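Local coordinates for hydrolase, alpha/beta hydrolase FOLD family (PDB 2XMZ), which probably catalyses the formation of 2-succinyl-6-hydroxy-2,4-cyclohexadiene-1-carboxylate, a step of menaquinone biosynthesis, as a lyase built on the alpha/beta hydrolase fold, at residues V166-Q169 / H170-R173; N150-E153 / K154-L157; E219-V222 / Q223-K226. All coordinates share one frame; numbering follows the deposited sequence. Where two conformers were deposited one is given.

All three contacts are local and lie toward the protein surface, yet their chemistry follows their position in an alpha/beta hydrolase fold. Contacts 1 and 3 are each the opening two turns of a helix, with four successive i to i+4 backbone bonds; contact 2 is the turn that follows a helix end, held by two shorter-range bonds and a CH-pi contact. Contact 3 alone includes a buried residue, Ala225, consistent with its helix packing on the central sheet. Contact 1 lies on helix 166-177 and contact 2 at the end of the preceding helix, 145-152; Arg173 and Glu153 join them by a salt bridge. Contacts 2 and 3 meet through Leu157 and Phe221, whereas contacts 1 and 3 do not touch.

Contact 1 of 3, residues V166-Q169 / H170-R173; sequences VEIQ and HQIR
The imidazole of His170 meets the preceding turn through the Glu167 carbonyl oxygen, which approaches obliquely. It is the methylene at the root of the ring that comes close, with His170 CB 3.4 Å from Glu167 O. A second flat group, the Gln171 amide, ends beside Ile168: Gln171 OE1 stands 3.9 Å from Ile168 CG1, and the two side chains run at a slant to one another. Gln171 CG is placed anti to its own carbonyl carbon (chi1 -76°), which turns the chain back along the helix and brings Gln171 CG to 3.4 Å from Glu167 O.

Beneath these side chains runs a regular alpha-helical ladder, in which the amides of His170, Gln171, Ile172 and Arg173 bond to the carbonyls of Val166, Glu167, Ile168 and Gln169. The third rung is nearly linear, Ile172 N reaching Ile168 O at 3.0 Å with an N-H...O angle of 179°. The same two residues also meet as hydrocarbons, Ile172 CD1 lying 3.9 Å from Ile168 CG2, so one pair shares a backbone bond and an apolar contact. The Gln169 amide serves the helix start instead, its NE2 bonding to Leu164 O just before the first turn.

Within the fold, both isoleucines lean on Val249 of helix 247-250, while Gln171 touches His33 in a loop. The extended Arg173 reaches helix 145-152, touching Glu146 and Val149, and its NH2 probably hydrogen-bonds Asn150 OD1 and forms a salt bridge with Glu153 near the end of that helix.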
loop_
_atom_site.group_PDB
_atom_site.type_symbol
_atom_site.label_atom_id
_atom_site.label_comp_id
_atom_site.label_asym_id
_atom_site.label_seq_id
_atom_site.Cartn_x
_atom_site.Cartn_y
_atom_site.Cartn_z
ATOM N N VAL A 166 1.331 8.443 21.983
ATOM C CA VAL A 166 2.794 8.405 21.878
ATOM C C VAL A 166 3.361 7.022 21.487
ATOM O O VAL A 166 4.343 6.948 20.742
ATOM C CB VAL A 166 3.470 9.038 23.130
ATOM C CG1 VAL A 166 3.138 8.262 24.415
ATOM C CG2 VAL A 166 4.967 9.169 22.929
ATOM N N GLU A 167 2.709 5.942 21.935
ATOM C CA GLU A 167 3.121 4.573 21.588
ATOM C C GLU A 167 3.055 4.365 20.091
ATOM O O GLU A 167 3.942 3.750 19.499
ATOM C CB GLU A 167 2.209 3.497 22.194
ATOM C CG GLU A 167 1.596 3.801 23.498
ATOM C CD GLU A 167 0.344 4.609 23.397
ATOM O OE1 GLU A 167 -0.712 4.043 23.027
ATOM O OE2 GLU A 167 0.427 5.810 23.717
ATOM N N ILE A 168 1.954 4.828 19.502
ATOM C CA ILE A 168 1.721 4.667 18.081
ATOM C C ILE A 168 2.764 5.470 17.311
ATOM O O ILE A 168 3.367 4.958 16.369
ATOM C CB ILE A 168 0.244 5.002 17.680
ATOM C CG1 ILE A 168 -0.671 3.782 17.893
ATOM C CG2 ILE A 168 0.142 5.359 16.222
ATOM C CD1 ILE A 168 -1.218 3.602 19.284
ATOM N N GLN A 169 3.012 6.705 17.733
ATOM C CA GLN A 169 4.010 7.529 17.050
ATOM C C GLN A 169 5.412 6.888 17.142
ATOM O O GLN A 169 6.131 6.843 16.147
ATOM C CB GLN A 169 3.991 8.977 17.554
ATOM C CG GLN A 169 2.643 9.684 17.344
ATOM C CD GLN A 169 2.689 11.175 17.636
ATOM O OE1 GLN A 169 3.428 11.923 16.997
ATOM N NE2 GLN A 169 1.871 11.618 18.580
ATOM N N HIS A 170 5.758 6.360 18.319
ATOM C CA HIS A 170 6.959 5.535 18.513
ATOM C C HIS A 170 7.060 4.362 17.527
ATOM O O HIS A 170 8.092 4.214 16.861
ATOM C CB HIS A 170 7.026 5.022 19.960
ATOM C CG HIS A 170 8.155 4.070 20.227
ATOM N ND1 HIS A 170 9.425 4.494 20.561
ATOM C CD2 HIS A 170 8.194 2.714 20.256
ATOM C CE1 HIS A 170 10.202 3.444 20.756
ATOM N NE2 HIS A 170 9.478 2.352 20.583
ATOM N N GLN A 171 6.003 3.543 17.434
ATOM C CA GLN A 171 5.983 2.376 16.540
ATOM C C GLN A 171 6.220 2.765 15.078
ATOM O O GLN A 171 7.022 2.137 14.390
ATOM C CB GLN A 171 4.652 1.625 16.636
ATOM C CG GLN A 171 4.469 0.769 17.880
ATOM C CD GLN A 171 3.046 0.214 17.999
ATOM O OE1 GLN A 171 2.069 0.976 18.091
ATOM N NE2 GLN A 171 2.924 -1.117 18.003
ATOM N N ILE A 172 5.493 3.783 14.621
ATOM C CA ILE A 172 5.674 4.347 13.284
ATOM C C ILE A 172 7.127 4.804 13.065
ATOM O O ILE A 172 7.743 4.428 12.057
ATOM C CB ILE A 172 4.692 5.514 13.011
ATOM C CG1 ILE A 172 3.259 4.984 12.895
ATOM C CG2 ILE A 172 5.061 6.232 11.718
ATOM C CD1 ILE A 172 2.197 6.060 12.960
ATOM N N ARG A 173 7.654 5.600 14.008
ATOM C CA ARG A 173 9.026 6.127 13.930
ATOM C C ARG A 173 10.072 5.011 13.872
ATOM O O ARG A 173 11.032 5.089 13.109
ATOM C CB ARG A 173 9.334 7.079 15.106
ATOM C CG ARG A 173 10.701 7.740 14.995
ATOM C CD ARG A 173 10.980 8.747 16.092
ATOM N NE ARG A 173 12.374 9.182 16.056
ATOM C CZ ARG A 173 12.880 10.061 15.191
ATOM N NH1 ARG A 173 14.167 10.366 15.254
ATOM N NH2 ARG A 173 12.112 10.640 14.263
#

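Contact 2 of 3, residues N150-E153 / K154-L157; sequences NDWE and KLPL
Where helix 145-152 gives way to loop, Trp152 to Leu155 form a type I beta turn, closed by Leu155 N bonding to Trp152 O at 3.1 Å. One residue earlier, Lys154 N bonds to Asp151 O in another i to i+3 step, as the chain tightens from its helical course.

Apolar side chains pack on the turn. Leu155 sets one methyl over the indole of Trp152, with CD1 3.8 Å from the centroid of the six-membered ring and 22° off its normal, a CH-pi contact. The methyl is displaced toward the rim, and its nearest ring atom is Trp152 CE3, 3.5 Å from Leu155 CD1. Trp152 carries CG opposite its backbone N (chi1 -163°), which swings the indole forward beside the turn, where this leucine can cover it.

Lys154 treats the preceding helical turn differently. Its chain, bent at both outer torsions, lies along the backbone, with Lys154 CG 3.5 Å from Asn150 O. That carbonyl oxygen is buried here and has no polar partner in the model. A water lies within hydrogen-bonding distance of Glu153 O (2.9 Å) and Leu155 O (2.7 Å) and can bridge the carbonyls either side of Lys154, though it has more acceptors in reach than protons to give. The polar ends of Glu153 and Asn150 are taken up by Arg173 of helix 166-177.

Trp152 further meets the rings of Phe25, Phe148 and Phe158, and Leu157 touches Asp218 and His245. This aromatic helix end therefore lies beside a probable Ser91-His245-Asp218 triad, the signature site of alpha/beta hydrolase folds, in the segment that follows strand 110-114 and precedes strand 210-215 in sequence, where members of this fold commonly carry the cap, or lid.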
loop_
_atom_site.group_PDB
_atom_site.type_symbol
_atom_site.label_atom_id
_atom_site.label_comp_id
_atom_site.label_asym_id
_atom_site.label_seq_id
_atom_site.Cartn_x
_atom_site.Cartn_y
_atom_site.Cartn_z
ATOM N N ASN A 150 13.114 12.327 10.368
ATOM C CA ASN A 150 12.814 13.571 11.067
ATOM C C ASN A 150 12.050 14.563 10.174
ATOM O O ASN A 150 11.025 15.127 10.592
ATOM C CB ASN A 150 14.091 14.182 11.656
ATOM C CG ASN A 150 14.637 13.370 12.820
ATOM O OD1 ASN A 150 13.948 12.513 13.384
ATOM N ND2 ASN A 150 15.877 13.644 13.194
ATOM N N ASP A 151 12.525 14.730 8.937
ATOM C CA ASP A 151 11.873 15.601 7.957
ATOM C C ASP A 151 10.551 14.990 7.451
ATOM O O ASP A 151 9.563 15.704 7.299
ATOM C CB ASP A 151 12.811 15.896 6.777
ATOM C CG ASP A 151 13.950 16.842 7.137
ATOM O OD1 ASP A 151 14.098 17.243 8.319
ATOM O OD2 ASP A 151 14.712 17.198 6.211
ATOM N N TRP A 152 10.545 13.675 7.209
ATOM C CA TRP A 152 9.364 12.953 6.727
ATOM C C TRP A 152 8.196 13.104 7.693
ATOM O O TRP A 152 7.063 13.370 7.263
ATOM C CB TRP A 152 9.688 11.476 6.539
ATOM C CG TRP A 152 8.720 10.704 5.695
ATOM C CD1 TRP A 152 7.837 9.755 6.123
ATOM C CD2 TRP A 152 8.576 10.773 4.269
ATOM N NE1 TRP A 152 7.149 9.227 5.049
ATOM C CE2 TRP A 152 7.577 9.841 3.902
ATOM C CE3 TRP A 152 9.195 11.530 3.267
ATOM C CZ2 TRP A 152 7.164 9.660 2.570
ATOM C CZ3 TRP A 152 8.781 11.347 1.937
ATOM C CH2 TRP A 152 7.782 10.416 1.607
ATOM N N GLU A 153 8.482 12.942 8.987
ATOM C CA GLU A 153 7.518 13.169 10.076
ATOM C C GLU A 153 6.807 14.524 10.017
ATOM O O GLU A 153 5.696 14.651 10.510
ATOM C CB GLU A 153 8.220 13.097 11.435
ATOM C CG GLU A 153 8.545 11.698 11.941
ATOM C CD GLU A 153 9.113 11.693 13.360
ATOM O OE1 GLU A 153 9.179 12.764 14.003
ATOM O OE2 GLU A 153 9.480 10.604 13.845
ATOM N N LYS A 154 7.467 15.540 9.461
ATOM C CA LYS A 154 6.925 16.917 9.452
ATOM C C LYS A 154 6.144 17.276 8.192
ATOM O O LYS A 154 5.676 18.406 8.068
ATOM C CB LYS A 154 8.042 17.947 9.646
ATOM C CG LYS A 154 8.777 17.830 10.948
ATOM C CD LYS A 154 9.808 18.950 11.089
ATOM C CE LYS A 154 10.977 18.466 11.911
ATOM N NZ LYS A 154 10.708 18.512 13.372
ATOM N N LEU A 155 6.017 16.334 7.255
ATOM C CA LEU A 155 5.252 16.585 6.028
ATOM C C LEU A 155 3.776 16.818 6.356
ATOM O O LEU A 155 3.233 16.149 7.234
ATOM C CB LEU A 155 5.412 15.447 5.012
ATOM C CG LEU A 155 6.740 15.318 4.252
ATOM C CD1 LEU A 155 6.736 14.025 3.460
ATOM C CD2 LEU A 155 6.975 16.503 3.329
ATOM N N PRO A 156 3.132 17.791 5.674
ATOM C CA PRO A 156 1.706 18.064 5.919
ATOM C C PRO A 156 0.835 16.807 5.783
ATOM O O PRO A 156 -0.151 16.648 6.505
ATOM C CB PRO A 156 1.347 19.074 4.824
ATOM C CG PRO A 156 2.628 19.767 4.496
ATOM C CD PRO A 156 3.734 18.756 4.725
ATOM N N LEU A 157 1.218 15.918 4.868
ATOM C CA LEU A 157 0.519 14.666 4.663
ATOM C C LEU A 157 0.309 13.917 5.978
ATOM O O LEU A 157 -0.711 13.251 6.156
ATOM C CB LEU A 157 1.303 13.783 3.686
ATOM C CG LEU A 157 0.639 12.504 3.167
ATOM C CD1 LEU A 157 -0.713 12.821 2.544
ATOM C CD2 LEU A 157 1.569 11.819 2.166
HETATM O O HOH W 1 3.430 16.336 9.924
#

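Contact 3 of 3, residues E219-V222 / Q223-K226; sequences EKFV and QIAK
Phe221 and Ile224 take similar first torsions, chi1 -72° and -66°, which put Phe221 CG and Ile224 CG1 each anti to its own carbonyl carbon and send the two side chains off the helix side by side. With its second torsion fully extended, the isoleucine carries its terminal methyl over one face of the phenyl ring, and Ile224 CD1 comes to 4.0 Å from Phe221 CD2. On the way the chain brushes the backbone, Ile224 CG1 lying 3.2 Å from Lys220 O.

That carbonyl oxygen has several claims on it. Ile224 N bonds to Lys220 O at 3.1 Å as one rung of the helical ladder, and a water donates to the same oxygen at 2.7 Å. The water also accepts a bond from Gln223 NE2 at 3.3 Å, so it links the glutamine amide to the first turn. The remaining rungs join the amides of Gln223, Ala225 and Lys226 to the carbonyls of Glu219, Phe221 and Val222.

Helix 219-231 is the crossover of a beta-alpha-beta unit in the alpha/beta hydrolase fold, connecting the parallel strands 210-215 and 235-240. Its inner side is made by Val222 and Ala225: both touch Ala214 on the first of these strands, while Val222 reaches Leu239 and Ala225 reaches Cys237 on the second. The small Ala225 side chain sits close to the preceding turn, Ala225 CB being 3.2 Å from Phe221 O.

Toward the surface, the extended chain of Lys226 runs beside Val222, its methylene Lys226 CE 3.7 Å from Val222 CG1. At the opening turn, Lys220 N bonds to Glu219 OE2 in one of the two conformers of that glutamate, so this bond is doubtful as a constant feature. Phe221 also meets His245, a member of the probable catalytic triad, edge-to-face and packs against Leu157.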
loop_
_atom_site.group_PDB
_atom_site.type_symbol
_atom_site.label_atom_id
_atom_site.label_comp_id
_atom_site.label_asym_id
_atom_site.label_seq_id
_atom_site.Cartn_x
_atom_site.Cartn_y
_atom_site.Cartn_z
ATOM N N GLU A 219 -7.322 15.575 2.471
ATOM C CA GLU A 219 -8.047 16.163 1.339
ATOM C C GLU A 219 -7.571 15.659 -0.027
ATOM O O GLU A 219 -8.381 15.280 -0.862
ATOM C CB GLU A 219 -7.979 17.697 1.398
ATOM C CG GLU A 219 -6.544 18.310 1.333
ATOM C CD GLU A 219 -5.524 17.710 2.322
ATOM O OE1 GLU A 219 -5.636 17.928 3.550
ATOM O OE2 GLU A 219 -4.588 17.033 1.862
ATOM N N LYS A 220 -6.256 15.636 -0.230
ATOM C CA LYS A 220 -5.696 15.270 -1.516
ATOM C C LYS A 220 -6.097 13.856 -1.879
ATOM O O LYS A 220 -6.505 13.596 -3.004
ATOM C CB LYS A 220 -4.169 15.410 -1.509
ATOM C CG LYS A 220 -3.471 14.853 -2.759
ATOM C CD LYS A 220 -1.937 14.913 -2.605
ATOM C CE LYS A 220 -1.241 14.084 -3.673
ATOM N NZ LYS A 220 0.199 13.868 -3.320
ATOM N N PHE A 221 -5.967 12.933 -0.934
ATOM C CA PHE A 221 -6.296 11.555 -1.254
ATOM C C PHE A 221 -7.813 11.273 -1.250
ATOM O O PHE A 221 -8.273 10.366 -1.948
ATOM C CB PHE A 221 -5.433 10.579 -0.446
ATOM C CG PHE A 221 -4.000 10.540 -0.923
ATOM C CD1 PHE A 221 -3.065 11.473 -0.451
ATOM C CD2 PHE A 221 -3.599 9.620 -1.891
ATOM C CE1 PHE A 221 -1.758 11.463 -0.908
ATOM C CE2 PHE A 221 -2.294 9.591 -2.349
ATOM C CZ PHE A 221 -1.360 10.525 -1.853
ATOM N N VAL A 222 -8.583 12.070 -0.509
ATOM C CA VAL A 222 -10.056 12.044 -0.633
ATOM C C VAL A 222 -10.471 12.399 -2.073
ATOM O O VAL A 222 -11.304 11.718 -2.689
ATOM C CB VAL A 222 -10.735 13.015 0.378
ATOM C CG1 VAL A 222 -12.228 13.243 0.058
ATOM C CG2 VAL A 222 -10.561 12.493 1.806
ATOM N N GLN A 223 -9.885 13.467 -2.617
ATOM C CA GLN A 223 -10.264 13.891 -3.972
ATOM C C GLN A 223 -9.849 12.811 -4.943
ATOM O O GLN A 223 -10.586 12.480 -5.839
ATOM C CB GLN A 223 -9.654 15.243 -4.331
ATOM C CG GLN A 223 -10.280 16.368 -3.537
ATOM C CD GLN A 223 -9.470 17.644 -3.567
ATOM O OE1 GLN A 223 -9.931 18.684 -3.093
ATOM N NE2 GLN A 223 -8.256 17.575 -4.121
ATOM N N ILE A 224 -8.683 12.216 -4.711
ATOM C CA ILE A 224 -8.216 11.102 -5.549
ATOM C C ILE A 224 -9.121 9.863 -5.438
ATOM O O ILE A 224 -9.476 9.247 -6.455
ATOM C CB ILE A 224 -6.770 10.736 -5.224
ATOM C CG1 ILE A 224 -5.841 11.908 -5.610
ATOM C CG2 ILE A 224 -6.347 9.437 -5.956
ATOM C CD1 ILE A 224 -4.393 11.590 -5.316
ATOM N N ALA A 225 -9.513 9.528 -4.215
ATOM C CA ALA A 225 -10.351 8.352 -3.953
ATOM C C ALA A 225 -11.668 8.474 -4.665
ATOM O O ALA A 225 -12.127 7.511 -5.280
ATOM C CB ALA A 225 -10.574 8.164 -2.457
ATOM N N LYS A 226 -12.259 9.671 -4.630
ATOM C CA LYS A 226 -13.552 9.911 -5.271
ATOM C C LYS A 226 -13.425 9.754 -6.789
ATOM O O LYS A 226 -14.282 9.145 -7.438
ATOM C CB LYS A 226 -14.112 11.301 -4.926
ATOM C CG LYS A 226 -14.626 11.439 -3.492
ATOM C CD LYS A 226 -15.348 12.789 -3.270
ATOM C CE LYS A 226 -15.396 13.131 -1.780
ATOM N NZ LYS A 226 -16.103 14.408 -1.514
HETATM O O HOH W 2 -5.917 15.387 -4.867
#